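Chorismate synthase (Aquifex aeolicus, PDB 1Q1L) probably catalyses the last step of chorismate biosynthesis, the anti-1,4-elimination of phosphate from 5-enolpyruvylshikimate-3-phosphate, using reduced FMN as cofactor. Local coordinates at residues E27-N32 with S78-F83; K153-E158 with D382-V387; F159-G164 with D373-K378. All coordinates share one frame; numbering follows the deposited sequence. Where two conformers were deposited one is given.

Contact 1 of 3, residues E27-N32 with S78-F83; sequences EGIPAN and SPIALF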
ATOM      1  N   GLU A  27       2.233   0.548  14.068  1.00 30.40           N
ATOM      2  CA  GLU A  27       3.245   1.541  13.749  1.00 30.84           C
ATOM      3  C   GLU A  27       2.627   2.848  13.271  1.00 29.90           C
ATOM      4  O   GLU A  27       1.663   2.843  12.510  1.00 31.90           O
ATOM      5  CB  GLU A  27       4.176   1.003  12.661  1.00 35.71           C
ATOM      6  CG  GLU A  27       5.333   1.927  12.343  1.00 41.97           C
ATOM      7  CD  GLU A  27       6.167   1.440  11.173  1.00 46.23           C
ATOM      8  OE1 GLU A  27       5.732   1.619  10.018  1.00 48.68           O
ATOM      9  OE2 GLU A  27       7.255   0.870  11.410  1.00 51.12           O
ATOM     10  N   GLY A  28       3.189   3.967  13.709  1.00 28.58           N
ATOM     11  CA  GLY A  28       2.677   5.253  13.272  1.00 26.94           C
ATOM     12  C   GLY A  28       2.161   6.175  14.356  1.00 26.08           C
ATOM     13  O   GLY A  28       1.967   7.367  14.098  1.00 24.97           O
ATOM     14  N   ILE A  29       1.912   5.650  15.556  1.00 24.64           N
ATOM     15  CA  ILE A  29       1.440   6.514  16.643  1.00 26.81           C
ATOM     16  C   ILE A  29       2.601   7.428  17.016  1.00 26.05           C
ATOM     17  O   ILE A  29       3.710   6.961  17.237  1.00 29.81           O
ATOM     18  CB  ILE A  29       1.009   5.706  17.879  1.00 24.88           C
ATOM     19  CG1 ILE A  29      -0.147   4.769  17.511  1.00 26.66           C
ATOM     20  CG2 ILE A  29       0.551   6.658  18.982  1.00 24.51           C
ATOM     21  CD1 ILE A  29      -1.458   5.482  17.237  1.00 27.57           C
ATOM     22  N   PRO A  30       2.363   8.746  17.081  1.00 27.55           N
ATOM     23  CA  PRO A  30       3.447   9.675  17.425  1.00 27.20           C
ATOM     24  C   PRO A  30       4.112   9.394  18.761  1.00 28.98           C
ATOM     25  O   PRO A  30       3.547   8.720  19.630  1.00 27.49           O
ATOM     26  CB  PRO A  30       2.761  11.036  17.406  1.00 26.40           C
ATOM     27  CG  PRO A  30       1.640  10.834  16.409  1.00 26.67           C
ATOM     28  CD  PRO A  30       1.117   9.478  16.797  1.00 25.07           C
ATOM     29  N   ALA A  31       5.321   9.928  18.908  1.00 29.08           N
ATOM     30  CA  ALA A  31       6.102   9.783  20.130  1.00 30.08           C
ATOM     31  C   ALA A  31       5.585  10.728  21.206  1.00 30.17           C
ATOM     32  O   ALA A  31       5.000  11.768  20.902  1.00 30.06           O
ATOM     33  CB  ALA A  31       7.575  10.101  19.847  1.00 27.92           C
ATOM     34  N   ASN A  32       5.814  10.352  22.462  1.00 29.50           N
ATOM     35  CA  ASN A  32       5.434  11.150  23.619  1.00 29.28           C
ATOM     36  C   ASN A  32       3.965  11.062  24.015  1.00 30.14           C
ATOM     37  O   ASN A  32       3.450  11.940  24.707  1.00 29.83           O
ATOM     38  CB  ASN A  32       5.844  12.616  23.406  1.00 30.10           C
ATOM     39  CG  ASN A  32       7.356  12.785  23.256  1.00 35.58           C
ATOM     40  OD1 ASN A  32       7.837  13.833  22.821  1.00 37.05           O
ATOM     41  ND2 ASN A  32       8.108  11.752  23.621  1.00 31.57           N
ATOM     42  N   SER A  78       8.590   4.429  17.972  1.00 31.23           N
ATOM     43  CA  SER A  78       8.951   3.199  17.278  1.00 33.29           C
ATOM     44  C   SER A  78       7.724   2.285  17.286  1.00 32.10           C
ATOM     45  O   SER A  78       6.741   2.569  17.968  1.00 33.78           O
ATOM     46  CB  SER A  78      10.129   2.525  17.984  1.00 31.49           C
ATOM     47  OG  SER A  78       9.834   2.315  19.351  1.00 32.70           O
ATOM     48  N   PRO A  79       7.760   1.178  16.525  1.00 31.45           N
ATOM     49  CA  PRO A  79       6.597   0.283  16.507  1.00 30.82           C
ATOM     50  C   PRO A  79       6.222  -0.229  17.894  1.00 32.37           C
ATOM     51  O   PRO A  79       7.095  -0.512  18.726  1.00 31.11           O
ATOM     52  CB  PRO A  79       7.042  -0.855  15.584  1.00 30.46           C
ATOM     53  CG  PRO A  79       8.098  -0.229  14.726  1.00 32.17           C
ATOM     54  CD  PRO A  79       8.854   0.629  15.707  1.00 30.39           C
ATOM     55  N   ILE A  80       4.918  -0.354  18.128  1.00 30.60           N
ATOM     56  CA  ILE A  80       4.406  -0.845  19.397  1.00 28.90           C
ATOM     57  C   ILE A  80       3.957  -2.291  19.209  1.00 30.69           C
ATOM     58  O   ILE A  80       3.052  -2.570  18.420  1.00 29.82           O
ATOM     59  CB  ILE A  80       3.201  -0.008  19.867  1.00 28.58           C
ATOM     60  CG1 ILE A  80       3.609   1.463  19.984  1.00 28.71           C
ATOM     61  CG2 ILE A  80       2.679  -0.547  21.197  1.00 28.03           C
ATOM     62  CD1 ILE A  80       2.462   2.404  20.280  1.00 27.11           C
ATOM     63  N   ALA A  81       4.597  -3.206  19.931  1.00 29.58           N
ATOM     64  CA  ALA A  81       4.270  -4.621  19.841  1.00 30.76           C
ATOM     65  C   ALA A  81       3.565  -5.064  21.113  1.00 31.61           C
ATOM     66  O   ALA A  81       3.989  -4.731  22.220  1.00 30.31           O
ATOM     67  CB  ALA A  81       5.545  -5.449  19.622  1.00 28.36           C
ATOM     68  N   LEU A  82       2.487  -5.822  20.943  1.00 32.97           N
ATOM     69  CA  LEU A  82       1.701  -6.303  22.068  1.00 32.92           C
ATOM     70  C   LEU A  82       1.526  -7.805  21.970  1.00 34.96           C
ATOM     71  O   LEU A  82       1.483  -8.363  20.870  1.00 34.50           O
ATOM     72  CB  LEU A  82       0.312  -5.654  22.052  1.00 32.58           C
ATOM     73  CG  LEU A  82       0.194  -4.140  21.859  1.00 33.23           C
ATOM     74  CD1 LEU A  82      -1.264  -3.780  21.602  1.00 33.47           C
ATOM     75  CD2 LEU A  82       0.727  -3.402  23.080  1.00 32.29           C
ATOM     76  N   PHE A  83       1.433  -8.463  23.122  1.00 33.79           N
ATOM     77  CA  PHE A  83       1.201  -9.897  23.143  1.00 35.81           C
ATOM     78  C   PHE A  83       0.092 -10.172  24.150  1.00 36.28           C
ATOM     79  O   PHE A  83       0.115  -9.650  25.258  1.00 36.38           O
ATOM     80  CB  PHE A  83       2.461 -10.668  23.538  1.00 36.64           C
ATOM     81  CG  PHE A  83       2.309 -12.162  23.416  1.00 36.87           C
ATOM     82  CD1 PHE A  83       2.049 -12.745  22.177  1.00 35.10           C
ATOM     83  CD2 PHE A  83       2.382 -12.981  24.543  1.00 37.61           C
ATOM     84  CE1 PHE A  83       1.862 -14.121  22.058  1.00 35.07           C
ATOM     85  CE2 PHE A  83       2.196 -14.361  24.435  1.00 36.98           C
ATOM     86  CZ  PHE A  83       1.934 -14.932  23.190  1.00 36.51           C
TER
HETATM   87  O   HOH W   1       4.485   4.707  17.981  1.00 38.68           O

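Contact 2 of 3, residues K153-E158 with D382-V387; sequences KKFLSE and DFMEEV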
ATOM      1  N   LYS A 153      -7.490   4.857  20.547  1.00 28.07           N
ATOM      2  CA  LYS A 153      -8.432   5.632  21.353  1.00 28.73           C
ATOM      3  C   LYS A 153      -7.659   6.589  22.251  1.00 29.58           C
ATOM      4  O   LYS A 153      -8.024   7.754  22.385  1.00 30.34           O
ATOM      5  CB  LYS A 153      -9.286   4.725  22.237  1.00 31.32           C
ATOM      6  CG  LYS A 153     -10.398   3.977  21.533  1.00 33.39           C
ATOM      7  CD  LYS A 153     -11.294   3.303  22.566  1.00 31.89           C
ATOM      8  CE  LYS A 153     -12.439   2.547  21.920  1.00 36.52           C
ATOM      9  NZ  LYS A 153     -13.300   1.894  22.947  1.00 37.89           N
ATOM     10  N   LYS A 154      -6.599   6.098  22.887  1.00 30.28           N
ATOM     11  CA  LYS A 154      -5.802   6.958  23.758  1.00 29.85           C
ATOM     12  C   LYS A 154      -5.292   8.139  22.941  1.00 29.51           C
ATOM     13  O   LYS A 154      -5.351   9.292  23.375  1.00 30.23           O
ATOM     14  CB  LYS A 154      -4.623   6.187  24.357  1.00 30.69           C
ATOM     15  CG  LYS A 154      -3.814   7.006  25.359  1.00 33.54           C
ATOM     16  CD  LYS A 154      -4.720   7.564  26.464  1.00 34.47           C
ATOM     17  CE  LYS A 154      -3.980   8.554  27.361  1.00 35.41           C
ATOM     18  NZ  LYS A 154      -2.846   7.917  28.086  1.00 35.37           N
ATOM     19  N   PHE A 155      -4.795   7.847  21.746  1.00 29.05           N
ATOM     20  CA  PHE A 155      -4.294   8.891  20.857  1.00 29.67           C
ATOM     21  C   PHE A 155      -5.381   9.937  20.564  1.00 28.31           C
ATOM     22  O   PHE A 155      -5.149  11.142  20.675  1.00 28.14           O
ATOM     23  CB  PHE A 155      -3.807   8.267  19.542  1.00 28.62           C
ATOM     24  CG  PHE A 155      -3.472   9.278  18.482  1.00 29.86           C
ATOM     25  CD1 PHE A 155      -2.372  10.123  18.624  1.00 27.74           C
ATOM     26  CD2 PHE A 155      -4.284   9.415  17.357  1.00 28.20           C
ATOM     27  CE1 PHE A 155      -2.090  11.093  17.660  1.00 31.10           C
ATOM     28  CE2 PHE A 155      -4.010  10.377  16.390  1.00 29.70           C
ATOM     29  CZ  PHE A 155      -2.911  11.221  16.541  1.00 27.03           C
ATOM     30  N   LEU A 156      -6.569   9.466  20.203  1.00 28.77           N
ATOM     31  CA  LEU A 156      -7.693  10.342  19.870  1.00 29.48           C
ATOM     32  C   LEU A 156      -8.183  11.199  21.028  1.00 31.47           C
ATOM     33  O   LEU A 156      -8.604  12.342  20.832  1.00 29.01           O
ATOM     34  CB  LEU A 156      -8.872   9.520  19.354  1.00 25.83           C
ATOM     35  CG  LEU A 156      -8.765   8.893  17.969  1.00 28.22           C
ATOM     36  CD1 LEU A 156      -9.988   8.019  17.719  1.00 24.64           C
ATOM     37  CD2 LEU A 156      -8.655   9.985  16.917  1.00 27.21           C
ATOM     38  N   SER A 157      -8.151  10.636  22.231  1.00 30.83           N
ATOM     39  CA  SER A 157      -8.600  11.364  23.407  1.00 30.97           C
ATOM     40  C   SER A 157      -7.738  12.590  23.679  1.00 30.53           C
ATOM     41  O   SER A 157      -8.197  13.541  24.310  1.00 31.52           O
ATOM     42  CB  SER A 157      -8.607  10.441  24.632  1.00 32.37           C
ATOM     43  OG  SER A 157      -7.316   9.931  24.894  1.00 34.48           O
ATOM     44  N   GLU A 158      -6.495  12.577  23.206  1.00 28.90           N
ATOM     45  CA  GLU A 158      -5.599  13.713  23.416  1.00 28.76           C
ATOM     46  C   GLU A 158      -6.130  14.930  22.672  1.00 30.95           C
ATOM     47  O   GLU A 158      -5.744  16.068  22.964  1.00 31.50           O
ATOM     48  CB  GLU A 158      -4.184  13.403  22.908  1.00 31.07           C
ATOM     49  CG  GLU A 158      -3.468  12.275  23.632  1.00 35.11           C
ATOM     50  CD  GLU A 158      -3.207  12.580  25.096  1.00 39.16           C
ATOM     51  OE1 GLU A 158      -2.786  13.716  25.406  1.00 41.83           O
ATOM     52  OE2 GLU A 158      -3.410  11.680  25.934  1.00 43.78           O
ATOM     53  N   ASP A 382       5.294  13.495  14.042  1.00 37.26           N
ATOM     54  CA  ASP A 382       6.006  12.368  14.632  1.00 36.11           C
ATOM     55  C   ASP A 382       5.980  12.384  16.165  1.00 33.87           C
ATOM     56  O   ASP A 382       6.325  11.393  16.809  1.00 32.63           O
ATOM     57  CB  ASP A 382       7.450  12.334  14.112  1.00 37.67           C
ATOM     58  CG  ASP A 382       7.528  12.029  12.615  1.00 39.94           C
ATOM     59  OD1 ASP A 382       6.996  10.979  12.189  1.00 41.54           O
ATOM     60  OD2 ASP A 382       8.122  12.830  11.864  1.00 38.75           O
ATOM     61  N   PHE A 383       5.582  13.512  16.746  1.00 31.98           N
ATOM     62  CA  PHE A 383       5.463  13.618  18.202  1.00 32.18           C
ATOM     63  C   PHE A 383       4.197  14.395  18.543  1.00 31.37           C
ATOM     64  O   PHE A 383       3.765  15.254  17.780  1.00 28.82           O
ATOM     65  CB  PHE A 383       6.699  14.274  18.840  1.00 31.99           C
ATOM     66  CG  PHE A 383       7.172  15.522  18.145  1.00 34.03           C
ATOM     67  CD1 PHE A 383       7.861  15.446  16.938  1.00 34.34           C
ATOM     68  CD2 PHE A 383       6.968  16.771  18.723  1.00 34.08           C
ATOM     69  CE1 PHE A 383       8.344  16.597  16.318  1.00 36.53           C
ATOM     70  CE2 PHE A 383       7.448  17.932  18.110  1.00 36.47           C
ATOM     71  CZ  PHE A 383       8.139  17.843  16.905  1.00 36.17           C
HETATM   72  N   MSE A 384       3.608  14.077  19.689  1.00 32.65           N
HETATM   73  CA  MSE A 384       2.354  14.686  20.124  1.00 33.35           C
HETATM   74  C   MSE A 384       2.282  16.205  20.136  1.00 34.42           C
HETATM   75  O   MSE A 384       1.263  16.783  19.755  1.00 33.57           O
HETATM   76  CB  MSE A 384       1.966  14.137  21.495  1.00 32.67           C
HETATM   77  CG  MSE A 384       1.600  12.658  21.476  1.00 35.84           C
HETATM   78 SE   MSE A 384       0.255  12.215  20.136  1.00 37.98          SE
HETATM   79  CE  MSE A 384      -1.154  13.404  20.738  1.00 33.85           C
ATOM     80  N   GLU A 385       3.352  16.852  20.580  1.00 35.39           N
ATOM     81  CA  GLU A 385       3.397  18.306  20.629  1.00 36.45           C
ATOM     82  C   GLU A 385       3.170  18.882  19.226  1.00 36.39           C
ATOM     83  O   GLU A 385       2.453  19.866  19.044  1.00 35.32           O
ATOM     84  CB  GLU A 385       4.760  18.764  21.158  1.00 38.22           C
ATOM     85  CG  GLU A 385       5.103  18.324  22.596  1.00 41.51           C
ATOM     86  CD  GLU A 385       5.219  16.803  22.797  1.00 43.74           C
ATOM     87  OE1 GLU A 385       5.973  16.125  22.058  1.00 30.59           O
ATOM     88  OE2 GLU A 385       4.551  16.289  23.728  1.00 47.18           O
ATOM     89  N   GLU A 386       3.790  18.249  18.237  1.00 35.86           N
ATOM     90  CA  GLU A 386       3.706  18.668  16.837  1.00 35.39           C
ATOM     91  C   GLU A 386       2.296  18.479  16.255  1.00 34.92           C
ATOM     92  O   GLU A 386       1.746  19.379  15.612  1.00 33.15           O
ATOM     93  CB  GLU A 386       4.730  17.856  16.037  1.00 37.30           C
ATOM     94  CG  GLU A 386       4.838  18.173  14.570  1.00 39.44           C
ATOM     95  CD  GLU A 386       6.026  17.463  13.933  1.00 43.00           C
ATOM     96  OE1 GLU A 386       6.041  16.207  13.895  1.00 36.96           O
ATOM     97  OE2 GLU A 386       6.952  18.171  13.481  1.00 44.83           O
ATOM     98  N   VAL A 387       1.721  17.305  16.486  1.00 33.45           N
ATOM     99  CA  VAL A 387       0.390  16.989  15.987  1.00 34.47           C
ATOM    100  C   VAL A 387      -0.679  17.863  16.648  1.00 33.03           C
ATOM    101  O   VAL A 387      -1.584  18.357  15.979  1.00 32.48           O
ATOM    102  CB  VAL A 387       0.058  15.499  16.233  1.00 34.62           C
ATOM    103  CG1 VAL A 387      -1.301  15.159  15.641  1.00 35.13           C
ATOM    104  CG2 VAL A 387       1.137  14.621  15.614  1.00 36.02           C
TER

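Contact 3 of 3, residues F159-G164 with D373-K378; sequences FGIKIG and DALLEK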
ATOM      1  N   PHE A 159      -7.000  14.692  21.696  1.00 30.36           N
ATOM      2  CA  PHE A 159      -7.572  15.788  20.927  1.00 32.30           C
ATOM      3  C   PHE A 159      -9.022  16.003  21.343  1.00 32.87           C
ATOM      4  O   PHE A 159      -9.755  16.741  20.699  1.00 31.47           O
ATOM      5  CB  PHE A 159      -7.508  15.488  19.429  1.00 32.39           C
ATOM      6  CG  PHE A 159      -6.134  15.133  18.943  1.00 34.69           C
ATOM      7  CD1 PHE A 159      -5.677  13.823  19.010  1.00 33.45           C
ATOM      8  CD2 PHE A 159      -5.276  16.119  18.464  1.00 34.20           C
ATOM      9  CE1 PHE A 159      -4.381  13.497  18.608  1.00 33.95           C
ATOM     10  CE2 PHE A 159      -3.981  15.808  18.062  1.00 35.40           C
ATOM     11  CZ  PHE A 159      -3.532  14.491  18.134  1.00 34.34           C
ATOM     12  N   GLY A 160      -9.429  15.345  22.424  1.00 33.51           N
ATOM     13  CA  GLY A 160     -10.793  15.488  22.902  1.00 33.90           C
ATOM     14  C   GLY A 160     -11.799  14.649  22.140  1.00 35.20           C
ATOM     15  O   GLY A 160     -13.012  14.790  22.341  1.00 34.89           O
ATOM     16  N   ILE A 161     -11.302  13.765  21.277  1.00 33.32           N
ATOM     17  CA  ILE A 161     -12.167  12.899  20.478  1.00 32.54           C
ATOM     18  C   ILE A 161     -12.555  11.663  21.291  1.00 34.34           C
ATOM     19  O   ILE A 161     -11.704  10.891  21.733  1.00 34.58           O
ATOM     20  CB  ILE A 161     -11.472  12.502  19.144  1.00 32.14           C
ATOM     21  CG1 ILE A 161     -11.362  13.742  18.239  1.00 31.08           C
ATOM     22  CG2 ILE A 161     -12.240  11.383  18.452  1.00 30.52           C
ATOM     23  CD1 ILE A 161     -10.546  13.539  16.972  1.00 30.24           C
ATOM     24  N   LYS A 162     -13.858  11.496  21.494  0.50 32.87           N
ATOM     25  CA  LYS A 162     -14.405  10.322  22.305  0.50 32.88           C
ATOM     26  C   LYS A 162     -15.223   9.260  21.374  0.50 32.99           C
ATOM     27  O   LYS A 162     -16.089   9.663  20.475  0.50 32.44           O
ATOM     28  CB  LYS A 162     -15.399  10.894  23.581  0.50 36.65           C
ATOM     29  CG  LYS A 162     -14.597  12.143  24.661  0.50 41.73           C
ATOM     30  CD  LYS A 162     -15.787  12.889  25.860  0.50 43.93           C
ATOM     31  CE  LYS A 162     -15.052  14.330  26.750  0.50 47.26           C
ATOM     32  NZ  LYS A 162     -14.457  15.539  25.689  0.50 52.35           N
ATOM     33  N   ILE A 163     -14.957   7.980  21.597  1.00 30.80           N
ATOM     34  CA  ILE A 163     -15.615   6.938  20.850  1.00 31.26           C
ATOM     35  C   ILE A 163     -16.405   6.094  21.837  1.00 30.72           C
ATOM     36  O   ILE A 163     -15.941   5.822  22.943  1.00 32.37           O
ATOM     37  CB  ILE A 163     -14.577   6.099  20.078  1.00 29.46           C
ATOM     38  CG1 ILE A 163     -13.993   6.970  18.952  1.00 33.01           C
ATOM     39  CG2 ILE A 163     -15.208   4.833  19.562  1.00 25.19           C
ATOM     40  CD1 ILE A 163     -13.088   6.256  17.999  1.00 35.60           C
ATOM     41  N   GLY A 164     -17.614   5.712  21.448  1.00 29.56           N
ATOM     42  CA  GLY A 164     -18.439   4.907  22.323  1.00 26.49           C
ATOM     43  C   GLY A 164     -19.450   4.158  21.500  1.00 26.96           C
ATOM     44  O   GLY A 164     -19.481   4.315  20.278  1.00 27.30           O
ATOM     45  N   ASP A 373      -6.184   7.014  12.111  1.00 27.53           N
ATOM     46  CA  ASP A 373      -5.487   6.967  10.832  1.00 25.91           C
ATOM     47  C   ASP A 373      -5.796   8.224  10.006  1.00 26.48           C
ATOM     48  O   ASP A 373      -4.889   8.894   9.497  1.00 24.46           O
ATOM     49  CB  ASP A 373      -5.921   5.722  10.057  1.00 28.69           C
ATOM     50  CG  ASP A 373      -5.196   5.580   8.734  1.00 34.12           C
ATOM     51  OD1 ASP A 373      -3.951   5.498   8.757  1.00 32.89           O
ATOM     52  OD2 ASP A 373      -5.865   5.553   7.676  1.00 33.22           O
ATOM     53  N   ALA A 374      -7.081   8.539   9.884  1.00 24.16           N
ATOM     54  CA  ALA A 374      -7.525   9.701   9.115  1.00 24.48           C
ATOM     55  C   ALA A 374      -7.061  11.020   9.727  1.00 25.48           C
ATOM     56  O   ALA A 374      -6.839  11.990   9.013  1.00 24.09           O
ATOM     57  CB  ALA A 374      -9.045   9.697   8.997  1.00 25.55           C
ATOM     58  N   LEU A 375      -6.934  11.064  11.049  1.00 24.21           N
ATOM     59  CA  LEU A 375      -6.496  12.286  11.696  1.00 25.09           C
ATOM     60  C   LEU A 375      -5.004  12.483  11.424  1.00 27.68           C
ATOM     61  O   LEU A 375      -4.567  13.582  11.095  1.00 28.76           O
ATOM     62  CB  LEU A 375      -6.768  12.227  13.199  1.00 24.01           C
ATOM     63  CG  LEU A 375      -6.511  13.537  13.953  1.00 26.23           C
ATOM     64  CD1 LEU A 375      -7.309  14.666  13.322  1.00 25.58           C
ATOM     65  CD2 LEU A 375      -6.886  13.367  15.418  1.00 25.05           C
ATOM     66  N   LEU A 376      -4.228  11.410  11.539  1.00 27.70           N
ATOM     67  CA  LEU A 376      -2.793  11.495  11.286  1.00 29.99           C
ATOM     68  C   LEU A 376      -2.515  11.818   9.823  1.00 30.02           C
ATOM     69  O   LEU A 376      -1.542  12.500   9.511  1.00 31.31           O
ATOM     70  CB  LEU A 376      -2.113  10.184  11.685  1.00 29.79           C
ATOM     71  CG  LEU A 376      -1.963   9.999  13.197  1.00 28.75           C
ATOM     72  CD1 LEU A 376      -1.585   8.554  13.515  1.00 26.87           C
ATOM     73  CD2 LEU A 376      -0.904  10.975  13.721  1.00 29.73           C
ATOM     74  N   GLU A 377      -3.382  11.338   8.933  1.00 31.80           N
ATOM     75  CA  GLU A 377      -3.264  11.583   7.495  1.00 33.01           C
ATOM     76  C   GLU A 377      -3.395  13.079   7.212  1.00 33.46           C
ATOM     77  O   GLU A 377      -2.698  13.634   6.362  1.00 33.80           O
ATOM     78  CB  GLU A 377      -4.373  10.829   6.748  1.00 35.40           C
ATOM     79  CG  GLU A 377      -4.413  11.055   5.249  1.00 36.78           C
ATOM     80  CD  GLU A 377      -5.647  10.439   4.591  1.00 42.37           C
ATOM     81  OE1 GLU A 377      -5.683  10.362   3.344  1.00 44.36           O
ATOM     82  OE2 GLU A 377      -6.588  10.037   5.315  1.00 41.40           O
ATOM     83  N   LYS A 378      -4.305  13.723   7.933  1.00 33.02           N
ATOM     84  CA  LYS A 378      -4.552  15.151   7.776  1.00 32.37           C
ATOM     85  C   LYS A 378      -3.477  16.007   8.448  1.00 32.02           C
ATOM     86  O   LYS A 378      -2.996  16.985   7.875  1.00 28.91           O
ATOM     87  CB  LYS A 378      -5.920  15.501   8.372  1.00 31.92           C
ATOM     88  CG  LYS A 378      -6.236  16.987   8.426  1.00 36.16           C
ATOM     89  CD  LYS A 378      -6.350  17.593   7.038  1.00 34.24           C
ATOM     90  CE  LYS A 378      -6.788  19.044   7.122  1.00 40.02           C
ATOM     91  NZ  LYS A 378      -6.910  19.690   5.786  1.00 38.30           N
TER

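Contact 1 of 3, residues E27-N32 with S78-F83
Glu27 and Pro79 lie side by side, their side chains pointing the same way, and the carboxylate oxygen Glu27 OE2 comes to 3.6 Å from Pro79 CG, the corner of the pyrrolidine ring. The glutamate chain is extended, with CG anti to the backbone N (chi1 -175°) and the next bond straight on; this carries the carboxylate out alongside the ring, where OE2 rather than a methylene touches Pro79 CG. That charge is met by Arg10, whose NH1 forms a salt bridge with Glu27 OE1. Two residues on, the branch carbon Ile29 CB is touched by Ile80 CD1 at 4.3 Å, a looser apolar contact. A water sits between Ile29 O and Ser78 O, 3.1 Å from Ser78 O. Between the two packing points the chain turns at Gly28, whose phi of 120° would press any CB against the carbonyl O of Glu27. Around this buried patch, Ile246 of a neighbouring subunit packs on Glu27, and Gln247 of the same subunit on Pro79. Strand 80-85 runs antiparallel to 21-27 in a four-stranded sheet, Ile29 and Ile80 both rest on Val151 of helix 142-157, and Pro30 reaches helix 384-399.

Contact 2 of 3, residues K153-E158 with D382-V387
Met384, present as selenomethionine, reaches from the first turn of helix 384-399 to Phe155 and Glu158 near the C-terminal end of helix 142-157. Its CB starts toward that helix, and CG turns away from the carbonyl carbon (chi1 -67°). The bend at chi2 (-52°) brings SE to the edge of the Phe155 ring, nearly in its plane. SE lies 3.6 Å from Phe155 CE1 and 3.7 Å from Phe155 CD1, its line to the centroid 83° off the ring normal. The chi3 bend then turns CE toward Glu158, 3.7 Å from its CB, the two side chains crossing at about a right angle. Farther round the same edge, Phe155 CZ meets Val387 CG1 at 4.3 Å, one helical turn after Met384. Phe155 also meets Phe159 edge-to-face and touches Leu376 of helix 356-379. Replacing Phe155 with an alanine would probably leave the selenium without its aromatic partner and open a gap between helix 142-157 and the Met384 and Val387 side chains. Phe383 is the N-cap residue of helix 384-399, and Glu386 CB lies 3.4 Å above the plane of its ring, over the centre. The selenium at the ring edge makes a Met-aromatic contact within apolar helix-to-helix packing.

Contact 3 of 3, residues F159-G164 with D373-K378
Phe159 and Leu375 face each other with CA atoms 9.9 Å apart, the first in the turn that leads out of helix 142-157 and the second inside helix 356-379. A single methyl does the touching: Leu375 CD2 stands over one face of the Phe159 ring, 4.0 Å from its centroid and only 18° off the ring normal, a CH-pi contact. It is set toward the rim, so the nearest ring atom is Phe159 CD1 at 3.8 Å. The turn itself is a Schellman motif with Gly160 as its C-prime residue: Ile161 N bonds to Leu156 O, Gly160 N bonds to Ser157 O, and the positive phi of 80° at Gly160 ends the helix and sends the chain into strand 162-170. In the beta-alpha-beta sandwich of this enzyme, that strand belongs to a five-stranded antiparallel sheet, and helix 356-379 packs against it. Ile161, just ahead of the strand, meets the same methyl tip to tip, its CD1 4.0 Å from Leu375 CD2. In Leu375, chi1 is trans (-172°) and CD2 continues the extended line from CA through CG, which puts this methyl and not CD1 at the turn. Leu156 of helix 142-157 also packs on both Leu375 and Ile161.

From the N terminus, contact 1 comes first: it closes the loop of 45 residues that carries helix 37-48 and strand 64-68, and it is complete before the others open. Contact 2 then starts at the end of helix 142-157 and is closed some 220 residues later by helix 384-399. Contact 3 is nested inside that span, joining the turn into strand 162-170 to helix 356-379. The 27-32 loop is tied to contact 2 by probable backbone bonds, Ala31 N to Asp382 O and Ala31 O to Met384 N, and Pro30 packs on Leu376 of contact 3. Together they connect the four-stranded sheet, helices 142-157, 356-379 and 384-399, and the five-stranded sheet.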